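Local atomic coordinates of aldehyde dehydrogenase family protein (PDB entry 6X9L), a protein that oxidises long-chain aliphatic aldehydes such as octanal, probably passing the hydride to NAD+. Residues A[422-427]-A[445-450]; A[377-382]-A[397-402]; A[350-355]-A[385-390]. The protein carries 1 engineered substitution. All blocks are in the same frame, centred on the assembly; numbering follows the deposited sequence.

Interaction 1 of 3, residues A[422-427]-A[445-450]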
loop_
_atom_site.group_PDB
_atom_site.type_symbol
_atom_site.label_atom_id
_atom_site.label_comp_id
_atom_site.label_asym_id
_atom_site.label_seq_id
_atom_site.Cartn_x
_atom_site.Cartn_y
_atom_site.Cartn_z
ATOM N N HIS A 422 2.414 -0.757 -24.883
ATOM C CA HIS A 422 1.635 -0.680 -26.114
ATOM C C HIS A 422 1.824 -1.925 -26.977
ATOM O O HIS A 422 2.926 -2.470 -27.072
ATOM C CB HIS A 422 2.027 0.555 -26.910
ATOM C CG HIS A 422 1.459 1.821 -26.359
ATOM N ND1 HIS A 422 0.415 2.490 -26.961
ATOM C CD2 HIS A 422 1.783 2.537 -25.256
ATOM C CE1 HIS A 422 0.120 3.564 -26.248
ATOM N NE2 HIS A 422 0.935 3.614 -25.211
ATOM N N VAL A 423 0.753 -2.371 -27.632
ATOM C CA VAL A 423 0.835 -3.489 -28.559
ATOM C C VAL A 423 0.153 -3.088 -29.860
ATOM O O VAL A 423 -0.955 -2.532 -29.842
ATOM C CB VAL A 423 0.206 -4.768 -27.982
ATOM C CG1 VAL A 423 0.328 -5.918 -28.975
ATOM C CG2 VAL A 423 0.901 -5.146 -26.687
ATOM N N GLN A 424 0.846 -3.324 -30.980
ATOM C CA GLN A 424 0.326 -3.136 -32.329
ATOM C C GLN A 424 0.221 -4.503 -32.986
ATOM O O GLN A 424 1.193 -5.267 -33.004
ATOM C CB GLN A 424 1.229 -2.226 -33.158
ATOM C CG GLN A 424 1.599 -0.928 -32.487
ATOM C CD GLN A 424 0.450 -0.327 -31.713
ATOM O OE1 GLN A 424 -0.723 -0.457 -32.099
ATOM N NE2 GLN A 424 0.777 0.323 -30.588
ATOM N N GLY A 425 -0.951 -4.813 -33.515
ATOM C CA GLY A 425 -1.165 -6.107 -34.117
ATOM C C GLY A 425 -2.476 -6.154 -34.870
ATOM O O GLY A 425 -3.445 -5.494 -34.477
ATOM N N GLN A 426 -2.513 -6.928 -35.960
ATOM C CA GLN A 426 -3.753 -7.099 -36.701
ATOM C C GLN A 426 -4.634 -8.171 -36.061
ATOM O O GLN A 426 -5.831 -7.956 -35.858
ATOM C CB GLN A 426 -3.454 -7.429 -38.168
ATOM C CG GLN A 426 -4.318 -6.644 -39.160
ATOM C CD GLN A 426 -3.503 -5.789 -40.132
ATOM O OE1 GLN A 426 -2.425 -6.187 -40.582
ATOM N NE2 GLN A 426 -4.021 -4.609 -40.457
ATOM N N ASP A 427 -4.067 -9.332 -35.738
ATOM C CA ASP A 427 -4.831 -10.361 -35.037
ATOM C C ASP A 427 -5.069 -9.920 -33.595
ATOM O O ASP A 427 -4.128 -9.876 -32.794
ATOM C CB ASP A 427 -4.104 -11.700 -35.082
ATOM C CG ASP A 427 -4.798 -12.759 -34.245
ATOM O OD1 ASP A 427 -5.880 -12.461 -33.701
ATOM O OD2 ASP A 427 -4.278 -13.889 -34.120
ATOM N N LEU A 445 -3.920 -1.343 -26.855
ATOM C CA LEU A 445 -3.956 -2.105 -28.097
ATOM C C LEU A 445 -4.337 -1.203 -29.263
ATOM O O LEU A 445 -5.410 -0.583 -29.249
ATOM C CB LEU A 445 -4.957 -3.242 -27.975
ATOM C CG LEU A 445 -4.774 -4.100 -26.739
ATOM C CD1 LEU A 445 -5.802 -5.204 -26.768
ATOM C CD2 LEU A 445 -3.366 -4.678 -26.715
ATOM N N ASN A 446 -3.472 -1.150 -30.279
ATOM C CA ASN A 446 -3.751 -0.408 -31.508
ATOM C C ASN A 446 -4.267 1.004 -31.205
ATOM O O ASN A 446 -5.259 1.470 -31.770
ATOM C CB ASN A 446 -4.739 -1.182 -32.383
ATOM C CG ASN A 446 -4.234 -2.564 -32.748
ATOM O OD1 ASN A 446 -3.085 -2.736 -33.150
ATOM N ND2 ASN A 446 -5.093 -3.564 -32.595
ATOM N N TYR A 447 -3.600 1.669 -30.270
ATOM C CA TYR A 447 -3.777 3.087 -29.969
ATOM C C TYR A 447 -5.216 3.432 -29.615
ATOM O O TYR A 447 -5.823 4.331 -30.224
ATOM C CB TYR A 447 -3.271 3.929 -31.138
ATOM C CG TYR A 447 -1.839 3.583 -31.492
ATOM C CD1 TYR A 447 -0.800 3.842 -30.613
ATOM C CD2 TYR A 447 -1.529 2.964 -32.698
ATOM C CE1 TYR A 447 0.511 3.505 -30.920
ATOM C CE2 TYR A 447 -0.216 2.634 -33.019
ATOM C CZ TYR A 447 0.797 2.898 -32.126
ATOM O OH TYR A 447 2.096 2.559 -32.453
ATOM N N PRO A 448 -5.769 2.787 -28.592
ATOM C CA PRO A 448 -7.088 3.183 -28.094
ATOM C C PRO A 448 -7.055 4.607 -27.565
ATOM O O PRO A 448 -5.995 5.186 -27.313
ATOM C CB PRO A 448 -7.348 2.181 -26.968
ATOM C CG PRO A 448 -5.974 1.912 -26.436
ATOM C CD PRO A 448 -5.053 1.927 -27.640
ATOM N N SER A 449 -8.238 5.177 -27.405
ATOM C CA SER A 449 -8.349 6.501 -26.825
ATOM C C SER A 449 -8.359 6.400 -25.312
ATOM O O SER A 449 -8.685 5.359 -24.733
ATOM C CB SER A 449 -9.602 7.220 -27.310
ATOM O OG SER A 449 -10.713 6.374 -27.217
ATOM N N TRP A 450 -7.989 7.506 -24.680
ATOM C CA TRP A 450 -7.789 7.543 -23.240
ATOM C C TRP A 450 -9.072 7.162 -22.498
ATOM O O TRP A 450 -10.180 7.483 -22.932
ATOM C CB TRP A 450 -7.295 8.941 -22.880
ATOM C CG TRP A 450 -7.028 9.189 -21.462
ATOM C CD1 TRP A 450 -5.938 8.784 -20.740
ATOM C CD2 TRP A 450 -7.840 9.965 -20.573
ATOM N NE1 TRP A 450 -6.048 9.233 -19.440
ATOM C CE2 TRP A 450 -7.204 9.965 -19.315
ATOM C CE3 TRP A 450 -9.048 10.649 -20.716
ATOM C CZ2 TRP A 450 -7.741 10.631 -18.206
ATOM C CZ3 TRP A 450 -9.579 11.300 -19.626
ATOM C CH2 TRP A 450 -8.931 11.290 -18.388
#
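The side chain of Asn-446 reaches across to Gly-425. Its CB lies 4.1 Å from Gln-424 OE1. CG is swung anti to the carbonyl carbon (chi1 -58°), which places Asn-446 CG 3.5 Å from Gly-425 O. At the tip, Asn-446 OD1 takes the hydrogen of Gly-425 N at 3.0 Å, in the carbonyl plane and on a lone pair. Asn-446 ND2 gives a weak bond to Gly-425 O at 3.2 Å. Its own backbone joins in, with Asn-446 N 2.9 Å from Val-423 O in a backbone hydrogen bond. These bonds carry on the parallel pairing of strands 422-424 and 442-445, at one end of the mixed seven-stranded sheet, just where the second strand runs out into a loop. Leu-445 also makes backbone hydrogen bonds to the second subunit, so the edge of the sheet is part of the dimer contact. On the sheet face of Val-423 and Leu-445, Val-423 CB packs on Leu-445 CD2 at 3.8 Å. Beyond Asn-446, the Gln-424 amide lies stacked on the Tyr-447 ring, their planes 7° apart, with NE2 over one face toward the rim. Gln-424 NE2 and Tyr-447 OH both hydrogen-bond to the Asn-264 side chain. Further along the loop, Trp-450 touches the bound octanal.

Interaction 2 of 3, residues A[377-382]-A[397-402]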
loop_
_atom_site.group_PDB
_atom_site.type_symbol
_atom_site.label_atom_id
_atom_site.label_comp_id
_atom_site.label_asym_id
_atom_site.label_seq_id
_atom_site.Cartn_x
_atom_site.Cartn_y
_atom_site.Cartn_z
ATOM N N VAL A 377 15.561 10.007 -32.336
ATOM C CA VAL A 377 15.307 8.585 -32.530
ATOM C C VAL A 377 16.645 7.853 -32.636
ATOM O O VAL A 377 17.501 8.207 -33.459
ATOM C CB VAL A 377 14.435 8.310 -33.772
ATOM C CG1 VAL A 377 14.282 6.834 -33.996
ATOM C CG2 VAL A 377 13.073 8.918 -33.595
ATOM N N PHE A 378 16.818 6.841 -31.790
ATOM C CA PHE A 378 17.921 5.901 -31.839
ATOM C C PHE A 378 17.426 4.548 -32.335
ATOM O O PHE A 378 16.311 4.121 -32.017
ATOM C CB PHE A 378 18.563 5.728 -30.457
ATOM C CG PHE A 378 19.350 6.905 -30.011
ATOM C CD1 PHE A 378 20.535 7.233 -30.649
ATOM C CD2 PHE A 378 18.917 7.692 -28.954
ATOM C CE1 PHE A 378 21.274 8.332 -30.239
ATOM C CE2 PHE A 378 19.661 8.790 -28.544
ATOM C CZ PHE A 378 20.836 9.113 -29.192
ATOM N N SER A 379 18.277 3.856 -33.085
ATOM C CA SER A 379 17.952 2.515 -33.550
ATOM C C SER A 379 19.139 1.598 -33.297
ATOM O O SER A 379 20.182 2.022 -32.790
ATOM C CB SER A 379 17.566 2.513 -35.033
ATOM O OG SER A 379 17.079 1.244 -35.397
ATOM N N GLU A 380 18.939 0.317 -33.606
ATOM C CA GLU A 380 19.954 -0.740 -33.362
ATOM C C GLU A 380 20.342 -0.639 -31.896
ATOM O O GLU A 380 21.516 -0.721 -31.581
ATOM C CB GLU A 380 21.156 -0.631 -34.296
ATOM C CG GLU A 380 20.914 -1.244 -35.655
ATOM C CD GLU A 380 21.904 -0.842 -36.725
ATOM O OE1 GLU A 380 22.943 -0.256 -36.378
ATOM O OE2 GLU A 380 21.619 -1.100 -37.901
ATOM N N VAL A 381 19.337 -0.444 -31.062
ATOM C CA VAL A 381 19.509 -0.228 -29.607
ATOM C C VAL A 381 19.526 -1.562 -28.874
ATOM O O VAL A 381 18.667 -2.394 -29.091
ATOM C CB VAL A 381 18.406 0.702 -29.078
ATOM C CG1 VAL A 381 18.231 0.601 -27.577
ATOM C CG2 VAL A 381 18.666 2.130 -29.478
ATOM N N ASP A 382 20.518 -1.715 -28.023
ATOM C CA ASP A 382 20.629 -2.920 -27.186
ATOM C C ASP A 382 19.922 -2.641 -25.870
ATOM O O ASP A 382 20.148 -1.579 -25.310
ATOM C CB ASP A 382 22.084 -3.195 -26.860
ATOM C CG ASP A 382 22.235 -4.617 -26.407
ATOM O OD1 ASP A 382 22.203 -5.486 -27.264
ATOM O OD2 ASP A 382 22.317 -4.834 -25.206
ATOM N N LEU A 397 13.306 8.401 -28.638
ATOM C CA LEU A 397 12.670 7.118 -28.880
ATOM C C LEU A 397 13.740 6.103 -29.255
ATOM O O LEU A 397 14.602 6.392 -30.092
ATOM C CB LEU A 397 11.619 7.237 -29.985
ATOM C CG LEU A 397 11.048 5.933 -30.564
ATOM C CD1 LEU A 397 10.354 5.125 -29.481
ATOM C CD2 LEU A 397 10.102 6.206 -31.712
ATOM N N CYS A 398 13.686 4.926 -28.623
ATOM C CA CYS A 398 14.584 3.818 -28.920
ATOM C C CYS A 398 13.878 2.786 -29.782
ATOM O O CYS A 398 12.722 2.440 -29.533
ATOM C CB CYS A 398 15.089 3.147 -27.641
ATOM S SG CYS A 398 16.301 4.120 -26.740
ATOM N N LEU A 399 14.587 2.306 -30.797
ATOM C CA LEU A 399 14.140 1.223 -31.664
ATOM C C LEU A 399 14.925 -0.033 -31.308
ATOM O O LEU A 399 16.159 -0.008 -31.305
ATOM C CB LEU A 399 14.366 1.590 -33.129
ATOM C CG LEU A 399 13.243 2.235 -33.937
ATOM C CD1 LEU A 399 12.196 2.883 -33.059
ATOM C CD2 LEU A 399 13.841 3.249 -34.900
ATOM N N ILE A 400 14.215 -1.120 -31.008
ATOM C CA ILE A 400 14.827 -2.388 -30.605
ATOM C C ILE A 400 14.271 -3.517 -31.466
ATOM O O ILE A 400 13.055 -3.605 -31.684
ATOM C CB ILE A 400 14.576 -2.696 -29.117
ATOM C CG1 ILE A 400 15.136 -1.583 -28.232
ATOM C CG2 ILE A 400 15.136 -4.074 -28.745
ATOM C CD1 ILE A 400 14.580 -1.611 -26.829
ATOM N N ALA A 401 15.160 -4.391 -31.939
ATOM C CA ALA A 401 14.784 -5.475 -32.833
ATOM C C ALA A 401 14.575 -6.766 -32.056
ATOM O O ALA A 401 15.178 -6.980 -31.000
ATOM C CB ALA A 401 15.853 -5.702 -33.903
ATOM N N TYR A 402 13.722 -7.631 -32.604
ATOM C CA TYR A 402 13.479 -8.950 -32.039
ATOM C C TYR A 402 13.345 -9.988 -33.156
ATOM O O TYR A 402 12.991 -9.664 -34.294
ATOM C CB TYR A 402 12.241 -8.929 -31.125
ATOM C CG TYR A 402 10.901 -8.761 -31.825
ATOM C CD1 TYR A 402 10.318 -9.818 -32.527
ATOM C CD2 TYR A 402 10.193 -7.561 -31.749
ATOM C CE1 TYR A 402 9.089 -9.677 -33.156
ATOM C CE2 TYR A 402 8.954 -7.414 -32.379
ATOM C CZ TYR A 402 8.409 -8.474 -33.074
ATOM O OH TYR A 402 7.182 -8.353 -33.690
#
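Val-377 and Leu-397 pair side by side, as do Phe-378 and Cys-398, in two neighbouring parallel strands. Backbone hydrogen bonds come first: Phe-378 N gives to Leu-397 O at 2.8 Å, and Leu-399 N gives back to Phe-378 O, also at 2.8 Å. Val-381 N to Leu-399 O, at 3.2 Å, is the third. Weaker CA-H...O contacts accompany the first two, for example Val-377 CA to Leu-397 O at 3.4 Å.

Apolar packing occupies both faces. Val-377 has CG1 anti to its own nitrogen (chi1 176°), which sends that methyl to Leu-399 CD2 at 3.7 Å. Further on, Val-381 CG1 packs on Ile-400 CG1 at 3.8 Å and on Cys-398 CB at 4.0 Å. The two strands and helix 386-389 make a beta-alpha-beta unit, and Ile-387 of that helix covers Phe-378, Val-381 and Cys-398. Helix 304-316 packs against Ser-379 and Leu-399.

The polar side-chain content is slight: Ser-379 OG lies 3.6 Å from Leu-399 CB, but its hydrogen bond goes to Glu-308. The directional bonds between the two segments are thus all main-chain and fix the register, while buried apolar side chains fill the faces toward the helices.

Interaction 3 of 3, residues A[350-355]-A[385-390]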
loop_
_atom_site.group_PDB
_atom_site.type_symbol
_atom_site.label_atom_id
_atom_site.label_comp_id
_atom_site.label_asym_id
_atom_site.label_seq_id
_atom_site.Cartn_x
_atom_site.Cartn_y
_atom_site.Cartn_z
ATOM N N ILE A 350 24.646 8.438 -28.056
ATOM C CA ILE A 350 25.705 8.564 -29.054
ATOM C C ILE A 350 26.956 7.824 -28.595
ATOM O O ILE A 350 27.546 7.043 -29.344
ATOM C CB ILE A 350 26.018 10.045 -29.326
ATOM C CG1 ILE A 350 24.741 10.857 -29.592
ATOM C CG2 ILE A 350 27.011 10.163 -30.461
ATOM C CD1 ILE A 350 24.256 10.802 -31.007
ATOM N N CYS A 351 27.378 8.060 -27.346
ATOM C CA CYS A 351 28.679 7.561 -26.903
ATOM C C CYS A 351 28.685 6.058 -26.693
ATOM O O CYS A 351 29.762 5.456 -26.709
ATOM C CB CYS A 351 29.123 8.252 -25.608
ATOM S SG CYS A 351 30.051 9.796 -25.844
ATOM N N GLU A 352 27.524 5.445 -26.472
ATOM C CA GLU A 352 27.451 4.007 -26.287
ATOM C C GLU A 352 27.158 3.288 -27.594
ATOM O O GLU A 352 26.930 2.077 -27.593
ATOM C CB GLU A 352 26.421 3.649 -25.199
ATOM C CG GLU A 352 24.965 3.999 -25.449
ATOM C CD GLU A 352 24.096 3.833 -24.183
ATOM O OE1 GLU A 352 24.531 3.165 -23.213
ATOM O OE2 GLU A 352 22.971 4.379 -24.153
ATOM N N GLY A 353 27.186 4.002 -28.710
ATOM C CA GLY A 353 27.186 3.366 -30.001
ATOM C C GLY A 353 25.840 3.136 -30.632
ATOM O O GLY A 353 25.768 2.432 -31.648
ATOM N N ALA A 354 24.769 3.698 -30.080
ATOM C CA ALA A 354 23.480 3.576 -30.738
ATOM C C ALA A 354 23.535 4.257 -32.100
ATOM O O ALA A 354 24.408 5.083 -32.375
ATOM C CB ALA A 354 22.386 4.191 -29.875
ATOM N N LYS A 355 22.604 3.890 -32.967
ATOM C CA LYS A 355 22.468 4.553 -34.255
ATOM C C LYS A 355 21.566 5.769 -34.091
ATOM O O LYS A 355 20.453 5.654 -33.572
ATOM C CB LYS A 355 21.892 3.604 -35.306
ATOM C CG LYS A 355 21.714 4.235 -36.674
ATOM C CD LYS A 355 20.813 3.384 -37.543
ATOM C CE LYS A 355 21.266 3.355 -38.990
ATOM N NZ LYS A 355 20.249 2.678 -39.849
ATOM N N MET A 385 21.725 -0.879 -23.091
ATOM C CA MET A 385 22.208 0.491 -23.172
ATOM C C MET A 385 21.538 1.374 -22.118
ATOM O O MET A 385 20.412 1.114 -21.671
ATOM C CB MET A 385 21.973 1.057 -24.569
ATOM C CG MET A 385 22.718 0.320 -25.641
ATOM S SD MET A 385 22.615 1.151 -27.231
ATOM C CE MET A 385 23.789 0.184 -28.189
ATOM N N ARG A 386 22.261 2.430 -21.715
ATOM C CA ARG A 386 21.707 3.405 -20.782
ATOM C C ARG A 386 20.402 3.993 -21.306
ATOM O O ARG A 386 19.407 4.080 -20.575
ATOM C CB ARG A 386 22.721 4.519 -20.515
ATOM C CG ARG A 386 23.747 4.200 -19.445
ATOM C CD ARG A 386 24.407 5.460 -18.931
ATOM N NE ARG A 386 23.445 6.352 -18.292
ATOM C CZ ARG A 386 23.612 7.669 -18.183
ATOM N NH1 ARG A 386 24.698 8.236 -18.680
ATOM N NH2 ARG A 386 22.687 8.422 -17.591
ATOM N N ILE A 387 20.389 4.417 -22.571
ATOM C CA ILE A 387 19.178 5.013 -23.116
ATOM C C ILE A 387 18.011 4.024 -23.177
ATOM O O ILE A 387 16.860 4.450 -23.314
ATOM C CB ILE A 387 19.463 5.607 -24.505
ATOM C CG1 ILE A 387 20.051 4.548 -25.434
ATOM C CG2 ILE A 387 20.407 6.795 -24.399
ATOM C CD1 ILE A 387 20.066 4.982 -26.883
ATOM N N ALA A 388 18.268 2.713 -23.077
ATOM C CA ALA A 388 17.185 1.737 -23.060
ATOM C C ALA A 388 16.682 1.439 -21.655
ATOM O O ALA A 388 15.496 1.129 -21.483
ATOM C CB ALA A 388 17.627 0.425 -23.723
ATOM N N ARG A 389 17.551 1.533 -20.649
ATOM C CA ARG A 389 17.170 1.193 -19.284
ATOM C C ARG A 389 16.611 2.367 -18.500
ATOM O O ARG A 389 15.799 2.155 -17.595
ATOM C CB ARG A 389 18.373 0.636 -18.515
ATOM C CG ARG A 389 18.740 -0.789 -18.865
ATOM C CD ARG A 389 20.112 -1.154 -18.346
ATOM N NE ARG A 389 20.272 -2.602 -18.314
ATOM C CZ ARG A 389 21.337 -3.224 -17.822
ATOM N NH1 ARG A 389 22.336 -2.510 -17.316
ATOM N NH2 ARG A 389 21.407 -4.553 -17.832
ATOM N N GLU A 390 17.030 3.586 -18.814
ATOM C CA GLU A 390 16.750 4.753 -17.989
ATOM C C GLU A 390 15.697 5.652 -18.630
ATOM O O GLU A 390 15.735 5.925 -19.833
ATOM C CB GLU A 390 18.023 5.562 -17.746
ATOM C CG GLU A 390 19.099 4.838 -16.964
ATOM C CD GLU A 390 20.399 5.620 -16.958
ATOM O OE1 GLU A 390 20.330 6.863 -16.911
ATOM O OE2 GLU A 390 21.483 5.004 -17.027
#
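Arg-386 N donates to Glu-352 OE1 at 2.8 Å, and the second carboxylate oxygen is taken by the next residue, with Ile-387 N 3.0 Å from Glu-352 OE2. Two consecutive N-H groups at the start of the short helix 386-389 thus hold one carboxylate, supplied from where another helix stops. That helix, 336-351, closes in a Schellman motif with Gly-353 at positive phi in the C-prime position and Gly-353 N bonded to Ile-350 O.

The acid comes in end-on to the helix start. Both oxygens are met on their syn sides; Arg-386 N stands 20° out of the carboxylate plane, whereas Ile-387 N uses a syn lone pair. With two bonds on two oxygens, the group cannot easily rotate about its last torsion. Glu-352 has CG between the backbone nitrogen and the carbonyl carbon (chi1 64°), and from there the chain runs out extended, which carries the carboxylate to the start of helix 386-389. A negative group facing a helix N-terminus should be favoured electrostatically and would probably stay ionised.

Apolar atoms line the approach. Ala-354 CB touches both Met-385 SD (4.0 Å) and Ile-387 CD1 (3.9 Å), while Met-385 CE extends to 3.7 Å from Glu-352 O. Phe-378 of strand 376-379 packs against Ile-350, Ala-354 and Ile-387, so this surface contact rests on the sheet beneath it. At the N-cap, Met-385 O receives both Ala-388 N and Arg-389 N. Although the side chain of Arg-386 starts beside the Glu-352 acid, its end turns away to a different carboxylate, gripped side-on: Arg-386 NE is 2.7 Å from Glu-390 OE2, and NH2 is bonded to Glu-390 OE1.

Interactions 1 and 2 lie in the same mixed sheet, their centres about 20 Å apart. The pair 377-382 and 397-402 is the buried one, held by main-chain bonds and aliphatic packing; 422-427 with 445-450, at an outer strand that meets the second subunit, is partly buried and adds side-chain amides to its backbone pairing. Interaction 3 lies at the surface and depends on a carboxylate meeting a helix start. It touches interaction 2, with centres about 9 Å apart: Ser-379 N probably bonds to Lys-355 O, and helix 386-389 connects the two strands of interaction 2. Interactions 1 and 3 stay about 14 Å apart at their nearest atoms.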